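Local structure of Dot/Icm T4SS effector (Legionella pneumophila subsp. pneumophila, 4HFV) at residues R17-T22 against Y103-I108; E10-S15 against R75-L80; I21-S26 against K43-E48; K37-V42 against V55-I60. The protein is a putative effector of the Dot/Icm type IV secretion system, probably delivered into host cells, whose biochemical activity is not established. All blocks are in the same frame, centred on the assembly; numbering follows the deposited sequence.

Interaction 1 (R17-T22 against Y103-I108)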
loop_
_atom_site.group_PDB
_atom_site.type_symbol
_atom_site.label_atom_id
_atom_site.label_comp_id
_atom_site.label_asym_id
_atom_site.label_seq_id
_atom_site.Cartn_x
_atom_site.Cartn_y
_atom_site.Cartn_z
ATOM N N ARG A 17 -13.646 -24.826 12.351
ATOM C CA ARG A 17 -13.303 -25.675 13.475
ATOM C C ARG A 17 -13.780 -27.101 13.112
ATOM O O ARG A 17 -13.081 -28.077 13.409
ATOM C CB ARG A 17 -13.954 -25.174 14.777
ATOM C CG ARG A 17 -13.270 -23.919 15.382
ATOM C CD ARG A 17 -13.873 -23.484 16.726
ATOM N NE ARG A 17 -14.083 -24.655 17.559
ATOM C CZ ARG A 17 -13.205 -25.135 18.445
ATOM N NH1 ARG A 17 -12.064 -24.501 18.703
ATOM N NH2 ARG A 17 -13.479 -26.262 19.088
ATOM N N GLU A 18 -14.936 -27.215 12.445
ATOM C CA GLU A 18 -15.452 -28.549 12.123
ATOM C C GLU A 18 -14.504 -29.239 11.128
ATOM O O GLU A 18 -14.199 -30.448 11.294
ATOM C CB GLU A 18 -16.868 -28.536 11.575
ATOM C CG GLU A 18 -17.464 -29.991 11.361
ATOM C CD GLU A 18 -17.250 -30.981 12.546
ATOM O OE1 GLU A 18 -17.431 -30.593 13.724
ATOM O OE2 GLU A 18 -16.896 -32.166 12.294
ATOM N N SER A 19 -14.025 -28.497 10.133
ATOM C CA SER A 19 -13.132 -29.086 9.142
ATOM C C SER A 19 -11.785 -29.493 9.763
ATOM O O SER A 19 -11.147 -30.460 9.332
ATOM C CB SER A 19 -12.961 -28.141 7.949
ATOM O OG SER A 19 -14.224 -27.904 7.331
ATOM N N ILE A 20 -11.362 -28.781 10.790
ATOM C CA ILE A 20 -10.088 -29.105 11.437
ATOM C C ILE A 20 -10.243 -30.419 12.198
ATOM O O ILE A 20 -9.396 -31.331 12.114
ATOM C CB ILE A 20 -9.640 -27.984 12.338
ATOM C CG1 ILE A 20 -9.161 -26.804 11.480
ATOM C CG2 ILE A 20 -8.527 -28.454 13.303
ATOM C CD1 ILE A 20 -8.951 -25.510 12.270
ATOM N N ILE A 21 -11.333 -30.524 12.946
ATOM C CA ILE A 21 -11.683 -31.789 13.623
ATOM C C ILE A 21 -11.717 -32.974 12.638
ATOM O O ILE A 21 -11.261 -34.082 12.943
ATOM C CB ILE A 21 -13.026 -31.597 14.335
ATOM C CG1 ILE A 21 -12.805 -30.685 15.579
ATOM C CG2 ILE A 21 -13.657 -32.926 14.699
ATOM C CD1 ILE A 21 -14.057 -30.185 16.178
ATOM N N THR A 22 -12.276 -32.749 11.459
ATOM C CA THR A 22 -12.415 -33.829 10.488
ATOM C C THR A 22 -11.017 -34.212 9.985
ATOM O O THR A 22 -10.693 -35.380 9.879
ATOM C CB THR A 22 -13.333 -33.373 9.318
ATOM O OG1 THR A 22 -14.666 -33.228 9.835
ATOM C CG2 THR A 22 -13.319 -34.421 8.159
ATOM N N TYR A 103 -8.977 -28.393 1.429
ATOM C CA TYR A 103 -9.235 -27.396 0.407
ATOM C C TYR A 103 -10.718 -27.328 0.099
ATOM O O TYR A 103 -11.335 -26.261 0.089
ATOM C CB TYR A 103 -8.467 -27.730 -0.877
ATOM C CG TYR A 103 -8.721 -26.720 -2.001
ATOM C CD1 TYR A 103 -7.921 -25.579 -2.131
ATOM C CD2 TYR A 103 -9.762 -26.914 -2.918
ATOM C CE1 TYR A 103 -8.134 -24.649 -3.168
ATOM C CE2 TYR A 103 -9.992 -25.995 -3.954
ATOM C CZ TYR A 103 -9.181 -24.887 -4.088
ATOM O OH TYR A 103 -9.411 -23.987 -5.086
ATOM N N LYS A 104 -11.313 -28.490 -0.153
ATOM C CA LYS A 104 -12.735 -28.545 -0.410
ATOM C C LYS A 104 -13.562 -27.914 0.698
ATOM O O LYS A 104 -14.568 -27.247 0.417
ATOM C CB LYS A 104 -13.192 -29.976 -0.593
ATOM C CG LYS A 104 -12.924 -30.507 -1.949
ATOM C CD LYS A 104 -13.908 -31.660 -2.308
ATOM C CE LYS A 104 -13.572 -32.959 -1.621
ATOM N NZ LYS A 104 -14.478 -34.105 -2.105
ATOM N N SER A 105 -13.164 -28.174 1.941
ATOM C CA SER A 105 -13.855 -27.651 3.108
ATOM C C SER A 105 -13.759 -26.123 3.193
ATOM O O SER A 105 -14.729 -25.440 3.600
ATOM C CB SER A 105 -13.326 -28.328 4.390
ATOM O OG SER A 105 -12.189 -27.643 4.941
ATOM N N LEU A 106 -12.623 -25.569 2.736
ATOM C CA LEU A 106 -12.489 -24.131 2.701
ATOM C C LEU A 106 -13.407 -23.528 1.628
ATOM O O LEU A 106 -14.060 -22.526 1.882
ATOM C CB LEU A 106 -11.018 -23.723 2.481
ATOM C CG LEU A 106 -10.161 -24.119 3.667
ATOM C CD1 LEU A 106 -8.685 -23.946 3.347
ATOM C CD2 LEU A 106 -10.519 -23.300 4.882
ATOM N N THR A 107 -13.519 -24.166 0.461
ATOM C CA THR A 107 -14.411 -23.677 -0.573
ATOM C C THR A 107 -15.846 -23.629 -0.039
ATOM O O THR A 107 -16.581 -22.644 -0.231
ATOM C CB THR A 107 -14.405 -24.617 -1.765
ATOM O OG1 THR A 107 -13.066 -24.722 -2.268
ATOM C CG2 THR A 107 -15.427 -24.164 -2.835
ATOM N N ILE A 108 -16.244 -24.731 0.604
ATOM C CA ILE A 108 -17.566 -24.859 1.219
ATOM C C ILE A 108 -17.794 -23.846 2.349
ATOM O O ILE A 108 -18.826 -23.215 2.388
ATOM C CB ILE A 108 -17.824 -26.289 1.805
ATOM C CG1 ILE A 108 -17.724 -27.395 0.730
ATOM C CG2 ILE A 108 -19.174 -26.345 2.471
ATOM C CD1 ILE A 108 -18.666 -27.227 -0.377
#
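S19 and S105 meet across the gap between helix 9-27 and helix 101-109, and of the two segments they are the residues in contact. Their CA atoms stand 6.2 Å apart, a close approach for two helices, made possible by side chains that end one atom beyond CB. Both CB atoms point into the interface, and the van der Waals part of the contact is the meeting of S19 CB with S105 CB at 3.6 Å. The still shorter approaches involving S19 OG are doubtful in detail, because S19 was modelled in two conformers.

Such a meeting of small residues is a familiar way for helices to come together in an all-helical protein, and here it joins the first long helix to the short one that follows helix 70-90. The site is near the surface. Next to it, the buried I20 packs on V53 and L57 of helix 49-64 and on F102 of helix 101-109, and L106 packs on I84 of helix 70-90.

Among the polar groups, S105 OG sits between its backbone N and carbonyl carbon (chi1 88°), a rotamer that brings the hydroxyl back to its own helix, where it bonds to F102 O. In the conformer given, S19 OG bonds to S15 O, one turn earlier. Within 103-108, T107 OG1 makes a weak 3.3 Å bond to Y103 O and also receives R85 NE, so that this hydroxyl links helix 101-109 to helix 70-90.

Interaction 2 (E10-S15 against R75-L80)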
loop_
_atom_site.group_PDB
_atom_site.type_symbol
_atom_site.label_atom_id
_atom_site.label_comp_id
_atom_site.label_asym_id
_atom_site.label_seq_id
_atom_site.Cartn_x
_atom_site.Cartn_y
_atom_site.Cartn_z
ATOM N N GLU A 10 -19.230 -15.984 13.196
ATOM C CA GLU A 10 -19.461 -17.160 14.067
ATOM C C GLU A 10 -19.627 -18.434 13.252
ATOM O O GLU A 10 -19.085 -19.494 13.604
ATOM C CB GLU A 10 -20.643 -16.960 14.976
ATOM C CG GLU A 10 -20.418 -15.884 16.055
ATOM C CD GLU A 10 -19.243 -16.203 16.995
ATOM O OE1 GLU A 10 -19.054 -17.389 17.330
ATOM O OE2 GLU A 10 -18.515 -15.261 17.410
ATOM N N LYS A 11 -20.393 -18.324 12.173
ATOM C CA LYS A 11 -20.658 -19.440 11.296
ATOM C C LYS A 11 -19.357 -19.949 10.683
ATOM O O LYS A 11 -19.080 -21.169 10.705
ATOM C CB LYS A 11 -21.626 -19.028 10.203
ATOM C CG LYS A 11 -22.097 -20.187 9.359
ATOM C CD LYS A 11 -22.175 -19.791 7.925
ATOM C CE LYS A 11 -23.508 -20.147 7.324
ATOM N NZ LYS A 11 -23.479 -21.454 6.595
ATOM N N LEU A 12 -18.521 -19.036 10.192
ATOM C CA LEU A 12 -17.266 -19.424 9.556
ATOM C C LEU A 12 -16.319 -20.071 10.553
ATOM O O LEU A 12 -15.657 -21.068 10.247
ATOM C CB LEU A 12 -16.595 -18.191 8.878
ATOM C CG LEU A 12 -15.300 -18.506 8.129
ATOM C CD1 LEU A 12 -15.438 -19.619 7.100
ATOM C CD2 LEU A 12 -14.747 -17.232 7.456
ATOM N N LYS A 13 -16.218 -19.475 11.736
ATOM C CA LYS A 13 -15.443 -20.028 12.828
ATOM C C LYS A 13 -15.883 -21.460 13.073
ATOM O O LYS A 13 -15.070 -22.361 13.200
ATOM C CB LYS A 13 -15.697 -19.212 14.093
ATOM C CG LYS A 13 -15.161 -19.825 15.327
ATOM C CD LYS A 13 -15.520 -19.064 16.603
ATOM C CE LYS A 13 -14.938 -19.817 17.830
ATOM N NZ LYS A 13 -15.002 -19.062 19.136
ATOM N N GLY A 14 -17.193 -21.651 13.156
ATOM C CA GLY A 14 -17.745 -22.975 13.378
ATOM C C GLY A 14 -17.381 -23.967 12.284
ATOM O O GLY A 14 -16.982 -25.102 12.567
ATOM N N SER A 15 -17.476 -23.571 11.022
ATOM C CA SER A 15 -17.255 -24.576 9.993
ATOM C C SER A 15 -15.771 -24.830 9.843
ATOM O O SER A 15 -15.374 -25.943 9.532
ATOM C CB SER A 15 -17.920 -24.199 8.651
ATOM O OG SER A 15 -17.300 -23.089 8.112
ATOM N N ARG A 75 -14.344 -10.146 8.061
ATOM C CA ARG A 75 -13.423 -9.828 6.966
ATOM C C ARG A 75 -12.056 -10.466 7.182
ATOM O O ARG A 75 -11.492 -11.076 6.263
ATOM C CB ARG A 75 -13.282 -8.317 6.758
ATOM C CG ARG A 75 -12.466 -8.008 5.480
ATOM C CD ARG A 75 -12.571 -6.540 5.017
ATOM N NE ARG A 75 -13.948 -6.138 4.724
ATOM C CZ ARG A 75 -14.727 -5.427 5.543
ATOM N NH1 ARG A 75 -15.970 -5.138 5.156
ATOM N NH2 ARG A 75 -14.284 -5.008 6.737
ATOM N N VAL A 76 -11.532 -10.368 8.403
ATOM C CA VAL A 76 -10.279 -11.040 8.704
ATOM C C VAL A 76 -10.325 -12.551 8.526
ATOM O O VAL A 76 -9.433 -13.138 7.859
ATOM C CB VAL A 76 -9.739 -10.682 10.090
ATOM C CG1 VAL A 76 -8.450 -11.475 10.391
ATOM C CG2 VAL A 76 -9.457 -9.140 10.167
ATOM N N LEU A 77 -11.316 -13.215 9.118
ATOM C CA LEU A 77 -11.353 -14.679 9.038
ATOM C C LEU A 77 -11.613 -15.148 7.596
ATOM O O LEU A 77 -10.957 -16.065 7.135
ATOM C CB LEU A 77 -12.330 -15.288 10.053
ATOM C CG LEU A 77 -12.278 -16.812 10.231
ATOM C CD1 LEU A 77 -10.875 -17.361 10.639
ATOM C CD2 LEU A 77 -13.321 -17.270 11.238
ATOM N N ASN A 78 -12.544 -14.509 6.877
ATOM C CA ASN A 78 -12.756 -14.861 5.476
ATOM C C ASN A 78 -11.469 -14.717 4.682
ATOM O O ASN A 78 -11.111 -15.596 3.906
ATOM C CB ASN A 78 -13.829 -13.975 4.833
ATOM C CG ASN A 78 -15.251 -14.427 5.152
ATOM O OD1 ASN A 78 -15.920 -15.013 4.310
ATOM N ND2 ASN A 78 -15.735 -14.102 6.329
ATOM N N ALA A 79 -10.788 -13.578 4.851
ATOM C CA ALA A 79 -9.532 -13.347 4.163
ATOM C C ALA A 79 -8.516 -14.467 4.435
ATOM O O ALA A 79 -7.877 -14.964 3.519
ATOM C CB ALA A 79 -8.906 -11.938 4.537
ATOM N N LEU A 80 -8.308 -14.828 5.689
ATOM C CA LEU A 80 -7.332 -15.871 5.977
ATOM C C LEU A 80 -7.745 -17.219 5.380
ATOM O O LEU A 80 -6.888 -17.960 4.903
ATOM C CB LEU A 80 -7.171 -16.054 7.474
ATOM C CG LEU A 80 -6.148 -17.086 7.915
ATOM C CD1 LEU A 80 -4.774 -16.782 7.352
ATOM C CD2 LEU A 80 -6.141 -17.084 9.433
#
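The flat carboxamide of N78 turns one face to L12, whose CD2 methyl lies over it, 3.5 Å from ND2 and 3.7 Å from CG. The two ends of the amide are held by backbone: ND2 bonds to A74 O one turn earlier, and OD1 receives the V7 N-H. F4, L6 and L110 also touch this side chain.

Beside the amide, the two leucines cross obliquely. Both hold CG anti to the backbone N; L12 (chi1 -177°) thereby places CD2 between L77 and N78, and that methyl comes within 3.7 Å of L77 CG. In return, L77 CD2 lies against the backbone of helix 10-15, 3.7 Å from K13 N. K13 adds its CB, while its extended chain leads off to a salt bridge between NZ and D64.

Helices 10-15 and 75-80 pack with axes 10.0 Å apart at 37°, running in broadly the same direction, and I60 of helix 49-64 closes over L77 and K13. No hydrogen bond spans the two segments. Cohesion between them is therefore apolar, and the buried amide can offer a face to a methyl because OD1 and ND2 each already hold a main-chain partner.

Interaction 3 (I21-S26 against K43-E48)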
loop_
_atom_site.group_PDB
_atom_site.type_symbol
_atom_site.label_atom_id
_atom_site.label_comp_id
_atom_site.label_asym_id
_atom_site.label_seq_id
_atom_site.Cartn_x
_atom_site.Cartn_y
_atom_site.Cartn_z
ATOM N N ILE A 21 -11.333 -30.524 12.946
ATOM C CA ILE A 21 -11.683 -31.789 13.623
ATOM C C ILE A 21 -11.717 -32.974 12.638
ATOM O O ILE A 21 -11.261 -34.082 12.943
ATOM C CB ILE A 21 -13.026 -31.597 14.335
ATOM C CG1 ILE A 21 -12.805 -30.685 15.579
ATOM C CG2 ILE A 21 -13.657 -32.926 14.699
ATOM C CD1 ILE A 21 -14.057 -30.185 16.178
ATOM N N THR A 22 -12.276 -32.749 11.459
ATOM C CA THR A 22 -12.415 -33.829 10.488
ATOM C C THR A 22 -11.017 -34.212 9.985
ATOM O O THR A 22 -10.693 -35.380 9.879
ATOM C CB THR A 22 -13.333 -33.373 9.318
ATOM O OG1 THR A 22 -14.666 -33.228 9.835
ATOM C CG2 THR A 22 -13.319 -34.421 8.159
ATOM N N LEU A 23 -10.191 -33.197 9.709
ATOM C CA LEU A 23 -8.794 -33.398 9.281
ATOM C C LEU A 23 -8.025 -34.225 10.315
ATOM O O LEU A 23 -7.310 -35.158 9.979
ATOM C CB LEU A 23 -8.082 -32.021 9.066
ATOM C CG LEU A 23 -6.706 -32.101 8.359
ATOM C CD1 LEU A 23 -6.858 -32.698 6.917
ATOM C CD2 LEU A 23 -6.016 -30.739 8.311
ATOM N N ILE A 24 -8.169 -33.878 11.582
ATOM C CA ILE A 24 -7.519 -34.602 12.653
ATOM C C ILE A 24 -7.972 -36.080 12.661
ATOM O O ILE A 24 -7.155 -37.007 12.738
ATOM C CB ILE A 24 -7.822 -33.927 14.023
ATOM C CG1 ILE A 24 -7.030 -32.608 14.172
ATOM C CG2 ILE A 24 -7.463 -34.845 15.188
ATOM C CD1 ILE A 24 -7.624 -31.663 15.224
ATOM N N LYS A 25 -9.287 -36.277 12.575
ATOM C CA LYS A 25 -9.872 -37.589 12.630
ATOM C C LYS A 25 -9.547 -38.423 11.391
ATOM O O LYS A 25 -9.533 -39.641 11.506
ATOM C CB LYS A 25 -11.383 -37.494 12.894
ATOM C CG LYS A 25 -11.711 -37.269 14.371
ATOM C CD LYS A 25 -13.179 -36.862 14.573
ATOM C CE LYS A 25 -13.572 -36.796 16.067
ATOM N NZ LYS A 25 -15.034 -36.521 16.206
ATOM N N SER A 26 -9.276 -37.784 10.242
ATOM C CA SER A 26 -8.893 -38.527 9.029
ATOM C C SER A 26 -7.548 -39.217 9.224
ATOM O O SER A 26 -7.268 -40.187 8.555
ATOM C CB SER A 26 -8.863 -37.655 7.752
ATOM O OG SER A 26 -7.778 -36.735 7.767
ATOM N N LYS A 43 -1.038 -31.892 16.267
ATOM C CA LYS A 43 0.023 -32.849 16.000
ATOM C C LYS A 43 -0.438 -34.027 15.092
ATOM O O LYS A 43 0.380 -34.708 14.458
ATOM C CB LYS A 43 0.552 -33.368 17.342
ATOM C CG LYS A 43 -0.591 -33.846 18.272
ATOM C CD LYS A 43 -0.115 -34.484 19.581
ATOM C CE LYS A 43 -1.278 -35.159 20.325
ATOM N NZ LYS A 43 -0.892 -35.437 21.744
ATOM N N GLU A 44 -1.751 -34.256 15.025
ATOM C CA GLU A 44 -2.304 -35.364 14.243
ATOM C C GLU A 44 -2.343 -35.124 12.737
ATOM O O GLU A 44 -2.382 -36.086 11.970
ATOM C CB GLU A 44 -3.719 -35.696 14.724
ATOM C CG GLU A 44 -3.769 -36.179 16.167
ATOM C CD GLU A 44 -3.287 -37.613 16.364
ATOM O OE1 GLU A 44 -2.821 -38.315 15.426
ATOM O OE2 GLU A 44 -3.398 -38.058 17.503
ATOM N N VAL A 45 -2.296 -33.863 12.319
ATOM C CA VAL A 45 -2.357 -33.529 10.891
ATOM C C VAL A 45 -0.957 -33.468 10.271
ATOM O O VAL A 45 0.051 -33.466 10.982
ATOM C CB VAL A 45 -3.178 -32.236 10.646
ATOM C CG1 VAL A 45 -4.529 -32.337 11.348
ATOM C CG2 VAL A 45 -2.423 -30.987 11.102
ATOM N N SER A 46 -0.891 -33.476 8.944
ATOM C CA SER A 46 0.404 -33.490 8.252
ATOM C C SER A 46 1.259 -32.263 8.583
ATOM O O SER A 46 0.744 -31.202 8.916
ATOM C CB SER A 46 0.191 -33.550 6.746
ATOM O OG SER A 46 -0.307 -32.306 6.278
ATOM N N ARG A 47 2.574 -32.403 8.453
ATOM C CA ARG A 47 3.503 -31.314 8.788
ATOM C C ARG A 47 3.114 -30.096 7.977
ATOM O O ARG A 47 3.044 -28.968 8.477
ATOM C CB ARG A 47 4.957 -31.756 8.533
ATOM C CG ARG A 47 5.998 -30.655 8.741
ATOM C CD ARG A 47 7.404 -31.216 8.967
ATOM N NE ARG A 47 8.437 -30.171 8.990
ATOM C CZ ARG A 47 9.738 -30.411 9.143
ATOM N NH1 ARG A 47 10.164 -31.658 9.282
ATOM N NH2 ARG A 47 10.616 -29.412 9.153
ATOM N N GLU A 48 2.747 -30.320 6.727
ATOM C CA GLU A 48 2.309 -29.221 5.877
ATOM C C GLU A 48 1.067 -28.448 6.389
ATOM O O GLU A 48 0.970 -27.185 6.289
ATOM C CB GLU A 48 2.021 -29.806 4.506
ATOM C CG GLU A 48 1.552 -28.823 3.479
ATOM C CD GLU A 48 1.495 -29.471 2.098
ATOM O OE1 GLU A 48 0.734 -30.466 1.928
ATOM O OE2 GLU A 48 2.237 -29.003 1.205
#
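L23 and I24, near the C-terminal end of helix 9-27, rest on E44 and V45 of the connector that leads to helix 49-64. The backbones come close, with I24 CA and E44 CA 5.5 Å apart. V45 supplies the apolar centre. Its CG1 methyl fits between two helix side chains, touching L23 CG at 3.7 Å on one hand and I24 CG1 at 3.8 Å on the other; L23 crosses the valine at about a right angle, and L23 CD2 adds a further contact to V45 CG1 at 3.7 Å. The other branch of I24, CG2, meets E44 CB at 3.9 Å.

Beyond CB the glutamate departs. Its chain bends at chi2 (-75°), taking the carboxylate away from I24 to H27 and N28, where the helix gives way to the connector; OE1 bonds H27 ND1 and OE2 bonds N28 ND2. The contact thus belongs to a helix-connector-helix passage with polar fastenings at both ends: immediately after V45, the S46 hydroxyl caps R49 N at the start of helix 49-64, and V45 O accepts from Q50 NE2.

On the helix itself, S26 OG returns to L23 O with a 2.8 Å hydrogen bond, the donor tilted 25° from the carbonyl plane. The E44 carboxylate would be expected to stabilise a protonated H27. A citrate, probably from the crystallisation liquor, lies close to the side chain of L23.

Interaction 4 (K37-V42 against V55-I60)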
loop_
_atom_site.group_PDB
_atom_site.type_symbol
_atom_site.label_atom_id
_atom_site.label_comp_id
_atom_site.label_asym_id
_atom_site.label_seq_id
_atom_site.Cartn_x
_atom_site.Cartn_y
_atom_site.Cartn_z
ATOM N N LYS A 37 -9.458 -26.663 23.472
ATOM C CA LYS A 37 -8.015 -26.809 23.221
ATOM C C LYS A 37 -7.719 -27.565 21.921
ATOM O O LYS A 37 -6.882 -28.456 21.867
ATOM C CB LYS A 37 -7.336 -27.492 24.412
ATOM C CG LYS A 37 -7.173 -26.576 25.630
ATOM C CD LYS A 37 -7.085 -27.356 26.934
ATOM C CE LYS A 37 -6.448 -26.509 28.045
ATOM N NZ LYS A 37 -6.351 -27.255 29.336
ATOM N N LEU A 38 -8.382 -27.170 20.857
ATOM C CA LEU A 38 -8.229 -27.869 19.594
ATOM C C LEU A 38 -6.772 -27.893 19.121
ATOM O O LEU A 38 -6.333 -28.852 18.501
ATOM C CB LEU A 38 -9.128 -27.217 18.573
ATOM C CG LEU A 38 -9.456 -27.954 17.308
ATOM C CD1 LEU A 38 -9.803 -29.444 17.595
ATOM C CD2 LEU A 38 -10.601 -27.211 16.683
ATOM N N GLU A 39 -6.003 -26.857 19.447
ATOM C CA GLU A 39 -4.616 -26.792 18.990
ATOM C C GLU A 39 -3.737 -27.948 19.470
ATOM O O GLU A 39 -2.775 -28.288 18.795
ATOM C CB GLU A 39 -3.927 -25.423 19.304
ATOM C CG GLU A 39 -4.413 -24.652 20.509
ATOM C CD GLU A 39 -5.759 -23.968 20.282
ATOM O OE1 GLU A 39 -6.744 -24.461 20.827
ATOM O OE2 GLU A 39 -5.855 -22.939 19.587
ATOM N N TYR A 40 -4.064 -28.532 20.616
ATOM C CA TYR A 40 -3.312 -29.667 21.167
ATOM C C TYR A 40 -3.410 -30.939 20.294
ATOM O O TYR A 40 -2.588 -31.849 20.420
ATOM C CB TYR A 40 -3.803 -29.986 22.588
ATOM C CG TYR A 40 -3.528 -28.892 23.618
ATOM C CD1 TYR A 40 -2.586 -27.889 23.387
ATOM C CD2 TYR A 40 -4.205 -28.875 24.829
ATOM C CE1 TYR A 40 -2.333 -26.898 24.344
ATOM C CE2 TYR A 40 -3.960 -27.894 25.782
ATOM C CZ TYR A 40 -3.024 -26.913 25.537
ATOM O OH TYR A 40 -2.805 -25.944 26.488
ATOM N N SER A 41 -4.428 -30.990 19.432
ATOM C CA SER A 41 -4.663 -32.143 18.555
ATOM C C SER A 41 -4.013 -31.965 17.198
ATOM O O SER A 41 -4.071 -32.843 16.341
ATOM C CB SER A 41 -6.173 -32.373 18.371
ATOM O OG SER A 41 -6.746 -32.712 19.624
ATOM N N VAL A 42 -3.403 -30.808 16.994
ATOM C CA VAL A 42 -2.898 -30.449 15.690
ATOM C C VAL A 42 -1.751 -31.362 15.286
ATOM O O VAL A 42 -1.506 -31.576 14.107
ATOM C CB VAL A 42 -2.399 -28.987 15.684
ATOM C CG1 VAL A 42 -0.963 -28.901 16.263
ATOM C CG2 VAL A 42 -2.468 -28.433 14.288
ATOM N N VAL A 55 -2.393 -21.286 12.538
ATOM C CA VAL A 55 -2.657 -19.883 12.214
ATOM C C VAL A 55 -4.133 -19.556 12.192
ATOM O O VAL A 55 -4.563 -18.536 12.740
ATOM C CB VAL A 55 -2.007 -19.509 10.909
ATOM C CG1 VAL A 55 -2.547 -18.176 10.438
ATOM C CG2 VAL A 55 -0.497 -19.439 11.171
ATOM N N LEU A 56 -4.935 -20.466 11.623
ATOM C CA LEU A 56 -6.384 -20.307 11.647
ATOM C C LEU A 56 -6.924 -20.271 13.070
ATOM O O LEU A 56 -7.715 -19.401 13.402
ATOM C CB LEU A 56 -7.084 -21.445 10.883
ATOM C CG LEU A 56 -7.072 -21.300 9.368
ATOM C CD1 LEU A 56 -7.387 -22.667 8.642
ATOM C CD2 LEU A 56 -8.119 -20.263 9.074
ATOM N N LEU A 57 -6.503 -21.217 13.904
ATOM C CA LEU A 57 -6.938 -21.255 15.284
ATOM C C LEU A 57 -6.423 -20.069 16.106
ATOM O O LEU A 57 -7.134 -19.579 17.007
ATOM C CB LEU A 57 -6.554 -22.598 15.947
ATOM C CG LEU A 57 -7.233 -23.884 15.410
ATOM C CD1 LEU A 57 -6.636 -25.177 16.037
ATOM C CD2 LEU A 57 -8.677 -23.822 15.647
ATOM N N LYS A 58 -5.189 -19.631 15.901
ATOM C CA LYS A 58 -4.716 -18.453 16.638
ATOM C C LYS A 58 -5.498 -17.206 16.202
ATOM O O LYS A 58 -5.868 -16.362 17.026
ATOM C CB LYS A 58 -3.226 -18.198 16.443
ATOM C CG LYS A 58 -2.700 -17.038 17.204
ATOM C CD LYS A 58 -2.812 -17.169 18.725
ATOM C CE LYS A 58 -2.109 -18.412 19.226
ATOM N NZ LYS A 58 -2.151 -18.462 20.731
ATOM N N THR A 59 -5.757 -17.119 14.917
ATOM C CA THR A 59 -6.537 -16.001 14.369
ATOM C C THR A 59 -7.898 -15.978 15.036
ATOM O O THR A 59 -8.330 -14.937 15.521
ATOM C CB THR A 59 -6.576 -16.058 12.819
ATOM O OG1 THR A 59 -5.280 -15.730 12.331
ATOM C CG2 THR A 59 -7.588 -15.116 12.199
ATOM N N ILE A 60 -8.570 -17.127 15.102
ATOM C CA ILE A 60 -9.863 -17.192 15.746
ATOM C C ILE A 60 -9.841 -16.798 17.227
ATOM O O ILE A 60 -10.692 -16.039 17.687
ATOM C CB ILE A 60 -10.445 -18.608 15.600
ATOM C CG1 ILE A 60 -10.978 -18.822 14.172
ATOM C CG2 ILE A 60 -11.513 -18.807 16.594
ATOM C CD1 ILE A 60 -11.135 -20.342 13.789
#
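E39 and L57 mark the closest backbone approach, 7.1 Å between CA atoms, where a 3-10 segment spanning 38-42 runs past a regular turn of helix 49-64. The tighter coil is defined by i to i-3 bonds such as S41 N to L38 O at 3.0 Å.

L57 carries the contact. With CG anti to its carbonyl carbon (chi1 -66°), it sends both methyls to the 3-10 turn: CD2 meets L38 CD2 at 4.0 Å, the two leucines crossing at about a right angle, and CD1 lies 3.9 Å from E39 N, against the backbone itself. E39 comes in at the base of the same leucine. Its chi1 of 29° falls short of a staggered position, and a bend at chi2 lays OE2 alongside L57 CB at 3.7 Å. The carboxylate does not bond to K58, whose NZ is 5.9 Å from E39 OE2 and is paired with E61; any attraction between them would be long-range.

On the far side of the helix, V55 O takes two donors from T59, with T59 N and T59 OG1 arriving from opposite faces of its plane, the hydroxyl at 2.9 Å. That side packs against L80, F154 and I156. L38 reaches back to R17 and I21, so the contact lays a 3-10 connector over the groove between consecutive helices of an all-helical fold.

Helix 9-27 opens three of the four contacts in succession: interaction 2, then interaction 1, then interaction 3, the last two sharing I21 and T22. Interaction 3 closes the shortest of these three loops, returning at 43-48. Interaction 4 begins inside that loop, at 37-42, and ends beyond it, at 55-60, so the two cross. Both are nested within interaction 2, which closes at 75-80, and interaction 4 also lies inside the loop of interaction 1. That loop ends at 103-108, so interactions 1 and 2 cross. Interaction 4 touches the other three, and so ties helices 9-27, 49-64 and 70-90 together, with helix 101-109 at the margin.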